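Local coordinates for protein putative sporulation-specific glycosylase ydhD (PDB 3CZ8) that probably hydrolyses glycosidic bonds in polysaccharides during sporulation as a family 18 glycosyl hydrolase, this chain being its catalytic TIM-barrel domain, at residues Q244-R249 with H278-E283; A250-A255 with S271-R276. The protein carries 1 engineered substitution. All coordinates share one frame; numbering follows the deposited sequence. Where two conformers were deposited one is given.

Contact 1 of 2, residues Q244-R249 with H278-E283; sequences QNAIER and HEVWFE
Ala246 presses its methyl group onto one face of the Phe282 ring, and this CH-pi contact is the centre of the helix-on-sheet packing between 244-249 and 278-283. The backbones come closest at the same pair, CA of Ala246 to CA of Phe282 being 6.8 Å. CB of Ala246 lies 3.8 Å from the centroid of the Phe282 ring, 24° off its normal, so the methyl sits over the ring but displaced toward the rim at the CG end, where CG of Phe282 is nearest at 3.5 Å. With chi1 of Phe282 at 65°, CG is held between the backbone N and the carbonyl carbon, and the ring is laid beneath the helix. Val280, on the strand two residues before Phe282, brings its CG1 branch to 4.0 Å from Ala246 CB, so the methyl is met by both apolar neighbours. Ile247 reaches the far part of the ring, its CG1 being 4.1 Å from CE2 of Phe282, and the two side chains cross at about a right angle. Beyond this trio, Val280 also packs on Phe268 and Tyr270, while the helix side bearing Gln244, Asn245 and Glu248 meets the second subunit. With no hydrogen bond joining the two segments, the chemistry is consistent with cohesion by apolar packing, the single methyl of Ala246 allowing the helix to lie close to the ring.

Contact 2 of 2, residues A250-A255 with S271-R276; sequences AMRYQA and SDQQGR
Tyr253 and Asp272 mark the closest approach of the two backbones, 7.6 Å between their CA atoms, where the end of a helix faces the tip of a hairpin. The helix finishes in a Schellman motif, Gln254 at positive phi with Ala255 N bonded to Ala250 O at 2.9 Å and Gln254 N to Met251 O; Gln254 NE2 is a second donor to that same oxygen, in the carbonyl plane on a lone pair. In 271-276, Asp272 N bonds to Arg276 O and Gly275 N to Asp272 O, so the chain reverses within five residues. Between the two segments, the Tyr253 ring lies obliquely against the hairpin backbone, CE1 standing 3.9 Å from CA of Asp272. Its hydroxyl shares a water with Gln273: the water is 2.7 Å from Tyr253 OH and accepts from Gln273 N at 3.1 Å. Arg252 lays CD over the centre of the Tyr253 ring, 3.5 Å above its plane. The Arg252 chain, bent at chi2 (-101°), carries NH2 to 4.1 Å from CG of Gln273, while NH1 makes a salt bridge to Asp22 of the second subunit. OD2 of Asp272 takes a salt bridge from Arg276 NH2, with weak hydrogen-bond angles from NE and NH2, and also meets His278. Turn geometry and bonding identify a 3:5 beta-hairpin, a type I turn with a G1 bulge at Gly275, packed beside a Schellman-capped helix C-terminus.

Helix 243-252 and the turn that ends it supply one side of both contacts, and contact 2 nests inside the loop that contact 1 closes; their centres are 11 Å apart. A probable hydrogen bond, His278 NE2 to Asp272 OD2 at 2.9 Å, joins them. The other ring nitrogen of His278 bonds to Asp227, which also salt-bridges Arg249. The five-stranded antiparallel sheet and its helix fit the alpha+beta insertion of many family 18 chitinases, here between barrel strand 217-220 and helix 285-297. Both lie away from the predicted proton donor Glu120 and touch the second subunit. Bound glycerol, probably from the crystallisation liquor, lies about 3 Å from the Ile247 side chain and about 4 Å from that of Tyr253.

Contact 1 of 2, residues Q244-R249 with H278-E283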
loop_
_atom_site.group_PDB
_atom_site.type_symbol
_atom_site.label_atom_id
_atom_site.label_comp_id
_atom_site.label_asym_id
_atom_site.label_seq_id
_atom_site.Cartn_x
_atom_site.Cartn_y
_atom_site.Cartn_z
ATOM N N GLN A 244 -8.711 -2.945 2.741
ATOM C CA GLN A 244 -8.543 -3.207 4.169
ATOM C C GLN A 244 -8.972 -2.007 5.018
ATOM O O GLN A 244 -9.607 -2.190 6.059
ATOM C CB GLN A 244 -7.110 -3.624 4.507
ATOM C CG GLN A 244 -7.002 -4.263 5.889
ATOM C CD GLN A 244 -5.601 -4.663 6.261
ATOM O OE1 GLN A 244 -4.891 -5.299 5.481
ATOM N NE2 GLN A 244 -5.194 -4.306 7.475
ATOM N N ASN A 245 -8.650 -0.794 4.558
ATOM C CA ASN A 245 -9.116 0.449 5.202
ATOM C C ASN A 245 -10.627 0.539 5.339
ATOM O O ASN A 245 -11.124 1.014 6.356
ATOM C CB ASN A 245 -8.639 1.689 4.452
ATOM C CG ASN A 245 -7.152 1.906 4.544
ATOM O OD1 ASN A 245 -6.586 2.623 3.723
ATOM N ND2 ASN A 245 -6.509 1.304 5.543
ATOM N N ALA A 246 -11.344 0.102 4.304
ATOM C CA ALA A 246 -12.802 0.031 4.338
ATOM C C ALA A 246 -13.312 -0.910 5.428
ATOM O O ALA A 246 -14.228 -0.563 6.171
ATOM C CB ALA A 246 -13.338 -0.382 2.982
ATOM N N ILE A 247 -12.713 -2.095 5.514
ATOM C CA ILE A 247 -13.025 -3.064 6.569
ATOM C C ILE A 247 -12.702 -2.496 7.952
ATOM O O ILE A 247 -13.492 -2.649 8.881
ATOM C CB ILE A 247 -12.318 -4.418 6.301
ATOM C CG1 ILE A 247 -13.167 -5.241 5.332
ATOM C CG2 ILE A 247 -12.070 -5.209 7.590
ATOM C CD1 ILE A 247 -12.356 -6.050 4.349
ATOM N N GLU A 248 -11.569 -1.802 8.056
ATOM C CA GLU A 248 -11.153 -1.129 9.287
ATOM C C GLU A 248 -12.124 -0.034 9.733
ATOM O O GLU A 248 -12.343 0.145 10.932
ATOM C CB GLU A 248 -9.740 -0.558 9.135
ATOM C CG GLU A 248 -8.638 -1.634 9.169
ATOM C CD GLU A 248 -7.327 -1.179 8.536
ATOM O OE1 GLU A 248 -7.258 -0.057 7.977
ATOM O OE2 GLU A 248 -6.354 -1.956 8.599
ATOM N N ARG A 249 -12.710 0.683 8.773
ATOM C CA ARG A 249 -13.719 1.706 9.073
ATOM C C ARG A 249 -15.061 1.103 9.466
ATOM O O ARG A 249 -15.771 1.664 10.294
ATOM C CB ARG A 249 -13.890 2.673 7.906
ATOM C CG ARG A 249 -12.706 3.597 7.737
ATOM C CD ARG A 249 -12.946 4.649 6.679
ATOM N NE ARG A 249 -11.742 5.451 6.471
ATOM C CZ ARG A 249 -11.724 6.677 5.960
ATOM N NH1 ARG A 249 -12.850 7.272 5.592
ATOM N NH2 ARG A 249 -10.568 7.311 5.818
ATOM N N HIS A 278 -22.158 8.570 5.794
ATOM C CA HIS A 278 -21.132 8.176 4.848
ATOM C C HIS A 278 -21.574 6.930 4.099
ATOM O O HIS A 278 -22.325 6.124 4.635
ATOM C CB HIS A 278 -19.841 7.852 5.584
ATOM C CG HIS A 278 -19.122 9.046 6.123
ATOM N ND1 HIS A 278 -17.942 9.505 5.582
ATOM C CD2 HIS A 278 -19.400 9.859 7.167
ATOM C CE1 HIS A 278 -17.527 10.558 6.264
ATOM N NE2 HIS A 278 -18.396 10.796 7.230
ATOM N N GLU A 279 -21.095 6.776 2.865
ATOM C CA GLU A 279 -21.324 5.563 2.078
ATOM C C GLU A 279 -19.994 5.082 1.510
ATOM O O GLU A 279 -19.249 5.855 0.898
ATOM C CB GLU A 279 -22.331 5.816 0.952
ATOM C CG GLU A 279 -22.744 4.567 0.184
ATOM C CD GLU A 279 -23.921 4.805 -0.754
ATOM O OE1 GLU A 279 -23.804 4.479 -1.953
ATOM O OE2 GLU A 279 -24.968 5.311 -0.294
ATOM N N VAL A 280 -19.699 3.805 1.733
ATOM C CA VAL A 280 -18.419 3.223 1.341
ATOM C C VAL A 280 -18.651 2.045 0.401
ATOM O O VAL A 280 -19.429 1.151 0.713
ATOM C CB VAL A 280 -17.592 2.764 2.580
ATOM C CG1 VAL A 280 -16.208 2.235 2.173
ATOM C CG2 VAL A 280 -17.449 3.897 3.589
ATOM N N TRP A 281 -17.985 2.075 -0.754
ATOM C CA TRP A 281 -17.937 0.946 -1.688
ATOM C C TRP A 281 -16.490 0.501 -1.884
ATOM O O TRP A 281 -15.593 1.332 -2.052
ATOM C CB TRP A 281 -18.527 1.348 -3.044
ATOM C CG TRP A 281 -20.005 1.555 -3.019
ATOM C CD1 TRP A 281 -20.666 2.696 -2.653
ATOM C CD2 TRP A 281 -21.014 0.600 -3.376
ATOM N NE1 TRP A 281 -22.023 2.506 -2.755
ATOM C CE2 TRP A 281 -22.265 1.229 -3.193
ATOM C CE3 TRP A 281 -20.982 -0.734 -3.814
ATOM C CZ2 TRP A 281 -23.478 0.576 -3.448
ATOM C CZ3 TRP A 281 -22.192 -1.387 -4.067
ATOM C CH2 TRP A 281 -23.421 -0.727 -3.884
ATOM N N PHE A 282 -16.269 -0.812 -1.881
ATOM C CA PHE A 282 -14.923 -1.371 -1.917
ATOM C C PHE A 282 -14.958 -2.772 -2.519
ATOM O O PHE A 282 -15.913 -3.124 -3.207
ATOM C CB PHE A 282 -14.275 -1.358 -0.513
ATOM C CG PHE A 282 -14.970 -2.240 0.502
ATOM C CD1 PHE A 282 -16.174 -1.856 1.081
ATOM C CD2 PHE A 282 -14.395 -3.441 0.905
ATOM C CE1 PHE A 282 -16.804 -2.668 2.016
ATOM C CE2 PHE A 282 -15.018 -4.258 1.840
ATOM C CZ PHE A 282 -16.224 -3.874 2.391
ATOM N N GLU A 283 -13.901 -3.547 -2.290
ATOM C CA GLU A 283 -13.809 -4.927 -2.761
ATOM C C GLU A 283 -13.440 -5.856 -1.610
ATOM O O GLU A 283 -12.531 -5.557 -0.834
ATOM C CB GLU A 283 -12.747 -5.044 -3.856
ATOM C CG GLU A 283 -13.078 -4.326 -5.152
ATOM C CD GLU A 283 -14.051 -5.089 -6.034
ATOM O OE1 GLU A 283 -14.010 -6.335 -6.043
ATOM O OE2 GLU A 283 -14.849 -4.439 -6.735
#

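Contact 2 of 2, residues A250-A255 with S271-R276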
loop_
_atom_site.group_PDB
_atom_site.type_symbol
_atom_site.label_atom_id
_atom_site.label_comp_id
_atom_site.label_asym_id
_atom_site.label_seq_id
_atom_site.Cartn_x
_atom_site.Cartn_y
_atom_site.Cartn_z
ATOM N N ALA A 250 -15.404 -0.040 8.876
ATOM C CA ALA A 250 -16.613 -0.772 9.247
ATOM C C ALA A 250 -16.562 -1.287 10.688
ATOM O O ALA A 250 -17.595 -1.382 11.335
ATOM C CB ALA A 250 -16.873 -1.920 8.272
ATOM N N MET A 251 -15.362 -1.609 11.177
ATOM C CA MET A 251 -15.162 -2.055 12.565
ATOM C C MET A 251 -15.319 -0.914 13.559
ATOM O O MET A 251 -16.066 -1.037 14.531
ATOM C CB MET A 251 -13.769 -2.648 12.763
ATOM C CG MET A 251 -13.453 -3.872 11.955
ATOM S SD MET A 251 -12.015 -4.738 12.593
ATOM C CE MET A 251 -10.888 -3.425 13.094
ATOM N N ARG A 252 -14.593 0.180 13.309
ATOM C CA ARG A 252 -14.607 1.387 14.143
ATOM C C ARG A 252 -16.020 1.949 14.349
ATOM O O ARG A 252 -16.361 2.399 15.449
ATOM C CB ARG A 252 -13.673 2.454 13.544
ATOM C CG ARG A 252 -13.389 3.678 14.434
ATOM C CD ARG A 252 -14.232 4.873 14.019
ATOM N NE ARG A 252 -14.231 5.977 14.978
ATOM C CZ ARG A 252 -15.097 6.111 15.983
ATOM N NH1 ARG A 252 -16.041 5.198 16.197
ATOM N NH2 ARG A 252 -15.010 7.162 16.786
ATOM N N TYR A 253 -16.833 1.916 13.295
ATOM C CA TYR A 253 -18.186 2.462 13.353
ATOM C C TYR A 253 -19.247 1.391 13.585
ATOM O O TYR A 253 -20.436 1.707 13.692
ATOM C CB TYR A 253 -18.491 3.273 12.091
ATOM C CG TYR A 253 -17.668 4.540 11.972
ATOM C CD1 TYR A 253 -17.971 5.671 12.738
ATOM C CD2 TYR A 253 -16.587 4.610 11.092
ATOM C CE1 TYR A 253 -17.210 6.838 12.630
ATOM C CE2 TYR A 253 -15.821 5.770 10.978
ATOM C CZ TYR A 253 -16.143 6.881 11.749
ATOM O OH TYR A 253 -15.393 8.028 11.640
ATOM N N GLN A 254 -18.798 0.137 13.669
ATOM C CA GLN A 254 -19.655 -1.048 13.866
ATOM C C GLN A 254 -20.779 -1.157 12.834
ATOM O O GLN A 254 -21.911 -1.540 13.152
ATOM C CB GLN A 254 -20.171 -1.147 15.315
ATOM C CG GLN A 254 -19.086 -1.516 16.333
ATOM C CD GLN A 254 -18.567 -2.937 16.156
ATOM O OE1 GLN A 254 -19.323 -3.902 16.262
ATOM N NE2 GLN A 254 -17.271 -3.068 15.895
ATOM N N ALA A 255 -20.435 -0.811 11.595
ATOM C CA ALA A 255 -21.354 -0.861 10.469
ATOM C C ALA A 255 -21.334 -2.251 9.843
ATOM O O ALA A 255 -20.262 -2.788 9.558
ATOM C CB ALA A 255 -20.974 0.192 9.442
ATOM N N SER A 271 -22.652 6.691 10.289
ATOM C CA SER A 271 -22.696 8.101 10.674
ATOM C C SER A 271 -21.480 8.418 11.528
ATOM O O SER A 271 -21.191 7.704 12.489
ATOM C CB SER A 271 -23.980 8.419 11.446
ATOM O OG SER A 271 -25.128 8.149 10.661
ATOM N N ASP A 272 -20.766 9.482 11.177
ATOM C CA ASP A 272 -19.553 9.845 11.901
ATOM C C ASP A 272 -19.849 10.659 13.169
ATOM O O ASP A 272 -21.022 10.907 13.495
ATOM C CB ASP A 272 -18.521 10.534 10.983
ATOM C CG ASP A 272 -19.025 11.836 10.366
ATOM O OD1 ASP A 272 -20.162 12.265 10.656
ATOM O OD2 ASP A 272 -18.263 12.438 9.576
ATOM N N GLN A 273 -18.785 11.088 13.854
ATOM C CA GLN A 273 -18.874 11.823 15.119
ATOM C C GLN A 273 -19.369 13.262 14.952
ATOM O O GLN A 273 -19.250 14.080 15.873
ATOM C CB GLN A 273 -17.512 11.816 15.825
ATOM C CG GLN A 273 -17.244 10.577 16.670
ATOM C CD GLN A 273 -17.741 10.722 18.099
ATOM O OE1 GLN A 273 -17.200 11.506 18.881
ATOM N NE2 GLN A 273 -18.767 9.955 18.449
ATOM N N GLN A 274 -19.897 13.576 13.770
ATOM C CA GLN A 274 -20.442 14.894 13.458
ATOM C C GLN A 274 -21.824 14.769 12.804
ATOM O O GLN A 274 -22.337 15.737 12.245
ATOM C CB GLN A 274 -19.491 15.671 12.543
ATOM C CG GLN A 274 -18.119 15.960 13.140
ATOM C CD GLN A 274 -17.102 16.394 12.100
ATOM O OE1 GLN A 274 -17.319 17.360 11.362
ATOM N NE2 GLN A 274 -15.980 15.684 12.042
ATOM N N GLY A 275 -22.413 13.575 12.871
ATOM C CA GLY A 275 -23.759 13.326 12.345
ATOM C C GLY A 275 -23.870 13.009 10.857
ATOM O O GLY A 275 -24.889 12.470 10.413
ATOM N N ARG A 276 -22.826 13.341 10.095
ATOM C CA ARG A 276 -22.789 13.147 8.637
ATOM C C ARG A 276 -22.813 11.675 8.239
ATOM O O ARG A 276 -22.019 10.871 8.733
ATOM C CB ARG A 276 -21.546 13.810 8.026
ATOM C CG ARG A 276 -21.375 15.292 8.356
ATOM C CD ARG A 276 -20.096 15.849 7.743
ATOM N NE ARG A 276 -18.898 15.198 8.276
ATOM C CZ ARG A 276 -17.671 15.335 7.775
ATOM N NH1 ARG A 276 -17.459 16.101 6.713
ATOM N NH2 ARG A 276 -16.652 14.698 8.336
HETATM O O HOH W 1 -15.922 10.156 13.155
#